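Local coordinates for protein syncytin-1 (Homo sapiens, PDB 5HA6) that probably drives cell-cell membrane fusion as the trimeric fusion subunit of an envelope glycoprotein captured from an endogenous retrovirus, at residues 35-40 with 108-113; 70-75 with 79-84. The protein carries 1 engineered substitution. All blocks are in the same frame, centred on the assembly; numbering follows the deposited sequence. Where two conformers were deposited one is given.

From the N terminus the chain runs along one long helix, 25-71, which supplies a segment to each contact: 35-40 near its start and 70-75, where it ends and runs into a 3-10 turn. There the chain turns, and contact 2 closes a short loop by folding 79-84, on the small helix 78-82, back against 70-75. It then returns as an extended, non-helical linker into helix 93-115, whose last turns meet 35-40 in contact 1 and close a much wider loop that encloses contact 2. The two lie on opposite sides of the chain's centre, their centres 52 Å apart. Contact 1 ties outer helix to core helix; contact 2 ties the turn to the core's end.

Contact 1 (35-40 with 108-113); sequences ELNGDM and QRRAEE
Near the N-terminal end of the core helix, in the trimer of helical hairpins, the C-terminal helix 93-115 packs back along the long helix 25-71, and R110 reaches across to L36 and N37. The short segment axes run nearly antiparallel, at 154°, and come no closer than 10.5 Å, a spacing that long side chains have to bridge. R110 does so side-on: NE and NH2 both donate to the one oxygen of the N37 amide, NE to OD1 at 2.8 Å and NH2 to OD1 at 3.0 Å. OD1 lies in the guanidinium plane, while the amide itself is turned 38° from that plane. NH2 comes almost straight on to the carbonyl, whereas NE approaches it at a more bent angle. The R110 chain bends at chi3 (-73°), which turns its NE edge to the asparagine.

L36 meets the same group from another direction. Its CD2 methyl sits over the middle of one guanidinium face, 3.4 Å from CZ of R110, with the leucine and arginine side chains crossing at about a right angle. The leucine therefore packs against the flat of the group while N37 holds its rim.

This is the six-helix bundle of class I fusion proteins, in which three outer helices pack antiparallel on a core of three long ones, and R110 lies at a subunit boundary within it. Beyond the two segments, its NH1 and NH2 form salt bridges to E35 and D39 of the third subunit, and these acids probably stabilise its positive charge. NH2 thus serves both N37 and a carboxylate of another chain, and the buried guanidinium is fixed from several directions. N37 also makes a loose contact with A111, its ND2 lying 4.4 Å from the alanine CB.

Contact 2 (70-75 with 79-84); sequences LLTAER and CLFLGE
F81 is hemmed in by two very different neighbours: the methyl of T72 lies against one ring face, and the guanidinium of R75 sits obliquely beside the same ring. The T72 contact is a CH-pi interaction, with CG2 3.6 Å from the centroid of the F81 ring and only 15° off its normal. F81 is swung out to meet it by a chi1 of 167°, which sets CG anti to the backbone N. On the threonine, CG2 is the branch anti to the carbonyl carbon and meets the ring, while OG1 turns back to bond the carbonyl oxygen of L68 in the last turns of the long helix.

R75 meets the CD1-CE1 side of the ring. Two bends along its chain set the guanidinium so that CD1 of F81 lies over the middle of one of its faces, 3.6 Å from CZ of R75; the ring itself is met obliquely, the two planes being inclined at 42°. NH2 of R75 also makes a weak hydrogen bond of 3.1 Å to the backbone O of F81, and the CB of R75 lies at the ring's edge. At the backbone, O of R75 touches CB of L80 at 3.5 Å.

The short helix then stops in a Schellman motif: E84 N bonds to C79 O, G83 N makes a weak bond to L80 O, and G83 takes positive phi. F81 also packs on L70 of the third subunit. With C79 joined to C86 by a disulfide, the whole is the chain-reversal region of a retroviral fusion subunit, built round the small disulfide loop that follows the core helix.

Contact 1 (35-40 with 108-113)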
loop_
_atom_site.group_PDB
_atom_site.type_symbol
_atom_site.label_atom_id
_atom_site.label_comp_id
_atom_site.label_asym_id
_atom_site.label_seq_id
_atom_site.Cartn_x
_atom_site.Cartn_y
_atom_site.Cartn_z
ATOM N N GLU A 35 4.368 -23.141 -3.241
ATOM C CA GLU A 35 5.190 -21.990 -2.800
ATOM C C GLU A 35 4.616 -20.624 -3.268
ATOM O O GLU A 35 4.415 -19.665 -2.478
ATOM C CB GLU A 35 6.639 -22.157 -3.300
ATOM C CG GLU A 35 7.413 -23.274 -2.620
ATOM C CD GLU A 35 7.796 -22.978 -1.184
ATOM O OE1 GLU A 35 7.753 -21.790 -0.783
ATOM O OE2 GLU A 35 8.176 -23.943 -0.470
ATOM N N LEU A 36 4.355 -20.541 -4.566
ATOM C CA LEU A 36 3.711 -19.383 -5.149
ATOM C C LEU A 36 2.440 -19.058 -4.369
ATOM O O LEU A 36 2.258 -17.923 -3.861
ATOM C CB LEU A 36 3.415 -19.657 -6.645
ATOM C CG LEU A 36 2.591 -18.548 -7.351
ATOM C CD1 LEU A 36 3.326 -17.254 -7.286
ATOM C CD2 LEU A 36 2.272 -18.875 -8.816
ATOM N N ASN A 37 1.555 -20.041 -4.228
ATOM C CA ASN A 37 0.291 -19.804 -3.519
ATOM C C ASN A 37 0.494 -19.258 -2.104
ATOM O O ASN A 37 -0.136 -18.267 -1.714
ATOM C CB ASN A 37 -0.535 -21.086 -3.451
ATOM C CG ASN A 37 -1.222 -21.412 -4.774
ATOM O OD1 ASN A 37 -1.142 -20.641 -5.738
ATOM N ND2 ASN A 37 -1.874 -22.579 -4.832
ATOM N N GLY A 38 1.393 -19.869 -1.334
ATOM C CA GLY A 38 1.612 -19.366 0.031
ATOM C C GLY A 38 2.232 -17.955 0.119
ATOM O O GLY A 38 1.917 -17.172 1.045
ATOM N N ASP A 39 3.139 -17.621 -0.790
ATOM C CA ASP A 39 3.620 -16.235 -0.868
ATOM C C ASP A 39 2.455 -15.276 -1.229
ATOM O O ASP A 39 2.224 -14.254 -0.590
ATOM C CB ASP A 39 4.715 -16.093 -1.926
ATOM C CG ASP A 39 6.051 -16.680 -1.522
ATOM O OD1 ASP A 39 6.159 -17.529 -0.610
ATOM O OD2 ASP A 39 7.027 -16.311 -2.202
ATOM N N MET A 40 1.698 -15.614 -2.272
ATOM C CA MET A 40 0.612 -14.739 -2.720
ATOM C C MET A 40 -0.533 -14.556 -1.730
ATOM O O MET A 40 -1.162 -13.489 -1.722
ATOM C CB MET A 40 0.051 -15.255 -4.059
ATOM C CG MET A 40 1.022 -15.067 -5.146
ATOM S SD MET A 40 1.214 -13.293 -5.545
ATOM C CE MET A 40 2.502 -13.295 -6.734
ATOM N N GLN A 108 -6.770 -20.279 -5.851
ATOM C CA GLN A 108 -7.728 -21.341 -5.805
ATOM C C GLN A 108 -7.731 -22.114 -7.106
ATOM O O GLN A 108 -7.786 -23.291 -7.079
ATOM C CB GLN A 108 -9.119 -20.829 -5.443
ATOM C CG GLN A 108 -9.254 -20.314 -4.025
ATOM C CD GLN A 108 -8.997 -21.375 -2.978
ATOM O OE1 GLN A 108 -9.597 -22.418 -2.982
ATOM N NE2 GLN A 108 -8.068 -21.109 -2.105
ATOM N N ARG A 109 -7.621 -21.439 -8.231
ATOM C CA ARG A 109 -7.692 -22.185 -9.493
ATOM C C ARG A 109 -6.498 -23.121 -9.644
ATOM O O ARG A 109 -6.649 -24.259 -10.107
ATOM C CB ARG A 109 -7.756 -21.259 -10.714
ATOM C CG ARG A 109 -7.614 -22.031 -12.063
ATOM C CD ARG A 109 -7.732 -21.139 -13.304
ATOM N NE ARG A 109 -6.606 -20.204 -13.438
ATOM C CZ ARG A 109 -6.470 -19.341 -14.440
ATOM N NH1 ARG A 109 -7.377 -19.281 -15.406
ATOM N NH2 ARG A 109 -5.423 -18.531 -14.485
ATOM N N ARG A 110 -5.291 -22.649 -9.276
ATOM C CA ARG A 110 -4.124 -23.547 -9.352
ATOM C C ARG A 110 -4.310 -24.777 -8.478
ATOM O O ARG A 110 -4.086 -25.925 -8.909
ATOM C CB ARG A 110 -2.857 -22.807 -8.919
ATOM C CG ARG A 110 -2.371 -21.830 -9.986
ATOM C CD ARG A 110 -0.993 -21.343 -9.668
ATOM N NE ARG A 110 -1.078 -20.415 -8.541
ATOM C CZ ARG A 110 -1.141 -19.095 -8.666
ATOM N NH1 ARG A 110 -1.167 -18.542 -9.866
ATOM N NH2 ARG A 110 -1.243 -18.337 -7.583
ATOM N N ALA A 111 -4.736 -24.544 -7.241
ATOM C CA ALA A 111 -5.013 -25.706 -6.373
ATOM C C ALA A 111 -6.110 -26.615 -6.964
ATOM O O ALA A 111 -6.060 -27.858 -6.907
ATOM C CB ALA A 111 -5.422 -25.226 -5.009
ATOM N N GLU A 112 -7.135 -25.983 -7.511
ATOM C CA GLU A 112 -8.259 -26.728 -8.048
ATOM C C GLU A 112 -7.824 -27.612 -9.218
ATOM O O GLU A 112 -8.247 -28.758 -9.341
ATOM C CB GLU A 112 -9.361 -25.767 -8.492
ATOM C CG GLU A 112 -10.678 -26.482 -8.830
ATOM C CD GLU A 112 -10.689 -27.133 -10.227
ATOM O OE1 GLU A 112 -10.038 -26.603 -11.146
ATOM O OE2 GLU A 112 -11.372 -28.159 -10.416
ATOM N N GLU A 113 -6.979 -27.073 -10.060
ATOM C CA GLU A 113 -6.476 -27.742 -11.230
ATOM C C GLU A 113 -5.618 -28.915 -10.834
ATOM O O GLU A 113 -5.724 -29.963 -11.406
ATOM C CB GLU A 113 -5.638 -26.817 -12.082
ATOM C CG GLU A 113 -6.377 -26.071 -13.134
ATOM C CD GLU A 113 -5.578 -24.915 -13.666
ATOM O OE1 GLU A 113 -4.402 -24.759 -13.322
ATOM O OE2 GLU A 113 -6.147 -24.144 -14.410
#

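Contact 2 (70-75 with 79-84)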
loop_
_atom_site.group_PDB
_atom_site.type_symbol
_atom_site.label_atom_id
_atom_site.label_comp_id
_atom_site.label_asym_id
_atom_site.label_seq_id
_atom_site.Cartn_x
_atom_site.Cartn_y
_atom_site.Cartn_z
ATOM N N LEU A 70 -15.644 24.435 7.824
ATOM C CA LEU A 70 -16.391 25.283 8.776
ATOM C C LEU A 70 -15.633 26.460 9.414
ATOM O O LEU A 70 -16.183 27.561 9.573
ATOM C CB LEU A 70 -16.933 24.431 9.910
ATOM C CG LEU A 70 -17.886 23.312 9.520
ATOM C CD1 LEU A 70 -18.648 22.926 10.777
ATOM C CD2 LEU A 70 -18.847 23.731 8.389
ATOM N N LEU A 71 -14.419 26.206 9.875
ATOM C CA LEU A 71 -13.594 27.280 10.447
ATOM C C LEU A 71 -13.307 28.389 9.450
ATOM O O LEU A 71 -13.151 29.538 9.828
ATOM C CB LEU A 71 -12.254 26.706 10.953
ATOM C CG LEU A 71 -12.430 25.759 12.114
ATOM C CD1 LEU A 71 -11.144 24.918 12.232
ATOM C CD2 LEU A 71 -12.704 26.519 13.407
ATOM N N THR A 72 -13.190 28.049 8.175
ATOM C CA THR A 72 -12.870 29.075 7.188
ATOM C C THR A 72 -14.076 29.440 6.321
ATOM O O THR A 72 -13.923 30.008 5.232
ATOM C CB THR A 72 -11.751 28.623 6.305
ATOM O OG1 THR A 72 -12.156 27.444 5.629
ATOM C CG2 THR A 72 -10.515 28.296 7.149
ATOM N N ALA A 73 -15.268 29.148 6.825
ATOM C CA ALA A 73 -16.480 29.321 6.010
ATOM C C ALA A 73 -16.702 30.773 5.585
ATOM O O ALA A 73 -17.128 31.047 4.452
ATOM C CB ALA A 73 -17.681 28.806 6.765
ATOM N N GLU A 74 -16.412 31.705 6.490
ATOM C CA GLU A 74 -16.540 33.120 6.199
ATOM C C GLU A 74 -15.681 33.491 5.004
ATOM O O GLU A 74 -15.948 34.478 4.343
ATOM C CB GLU A 74 -16.152 33.973 7.415
ATOM N N ARG A 75 -14.643 32.702 4.746
ATOM C CA ARG A 75 -13.734 32.963 3.644
ATOM C C ARG A 75 -13.955 32.042 2.453
ATOM O O ARG A 75 -13.164 32.067 1.495
ATOM C CB ARG A 75 -12.295 32.824 4.129
ATOM C CG ARG A 75 -11.896 33.978 5.033
ATOM C CD ARG A 75 -11.321 35.145 4.215
ATOM N NE ARG A 75 -10.029 34.758 3.636
ATOM C CZ ARG A 75 -8.879 34.744 4.312
ATOM N NH1 ARG A 75 -8.861 35.124 5.587
ATOM N NH2 ARG A 75 -7.744 34.355 3.711
ATOM N N CYS A 79 -10.163 25.849 0.496
ATOM C CA CYS A 79 -9.429 26.149 -0.718
ATOM C C CYS A 79 -9.475 27.647 -1.052
ATOM O O CYS A 79 -8.447 28.270 -1.326
ATOM C CB CYS A 79 -9.992 25.329 -1.880
ATOM S SG CYS A 79 -10.413 23.619 -1.448
ATOM N N LEU A 80 -10.659 28.229 -1.002
ATOM C CA LEU A 80 -10.802 29.665 -1.172
ATOM C C LEU A 80 -10.032 30.468 -0.110
ATOM O O LEU A 80 -9.475 31.537 -0.402
ATOM C CB LEU A 80 -12.292 30.039 -1.166
ATOM C CG LEU A 80 -13.017 29.802 -2.505
ATOM C CD1 LEU A 80 -14.558 29.949 -2.411
ATOM C CD2 LEU A 80 -12.530 30.771 -3.545
ATOM N N PHE A 81 -9.988 29.939 1.108
ATOM C CA PHE A 81 -9.330 30.581 2.242
ATOM C C PHE A 81 -7.848 30.708 1.899
ATOM O O PHE A 81 -7.240 31.795 2.056
ATOM C CB PHE A 81 -9.559 29.740 3.510
ATOM C CG PHE A 81 -8.693 30.117 4.690
ATOM C CD1 PHE A 81 -8.920 31.272 5.405
ATOM C CD2 PHE A 81 -7.655 29.271 5.086
ATOM C CE1 PHE A 81 -8.114 31.611 6.505
ATOM C CE2 PHE A 81 -6.859 29.573 6.165
ATOM C CZ PHE A 81 -7.083 30.766 6.890
ATOM N N LEU A 82 -7.278 29.589 1.427
ATOM C CA LEU A 82 -5.896 29.582 0.917
ATOM C C LEU A 82 -5.596 30.270 -0.428
ATOM O O LEU A 82 -4.445 30.590 -0.724
ATOM C CB LEU A 82 -5.420 28.148 0.764
ATOM C CG LEU A 82 -5.194 27.336 2.028
ATOM C CD1 LEU A 82 -5.094 25.860 1.702
ATOM C CD2 LEU A 82 -3.947 27.802 2.691
ATOM N N GLY A 83 -6.598 30.455 -1.270
ATOM C CA GLY A 83 -6.324 30.958 -2.595
ATOM C C GLY A 83 -5.766 29.848 -3.463
ATOM O O GLY A 83 -4.943 30.114 -4.349
ATOM N N GLU A 84 -6.227 28.619 -3.221
ATOM C CA GLU A 84 -5.815 27.442 -4.002
ATOM C C GLU A 84 -6.966 26.710 -4.669
ATOM O O GLU A 84 -8.078 26.680 -4.137
ATOM C CB GLU A 84 -5.105 26.410 -3.102
ATOM C CG GLU A 84 -3.840 26.920 -2.420
ATOM C CD GLU A 84 -3.162 25.855 -1.597
ATOM O OE1 GLU A 84 -3.642 24.695 -1.598
ATOM O OE2 GLU A 84 -2.161 26.183 -0.913
#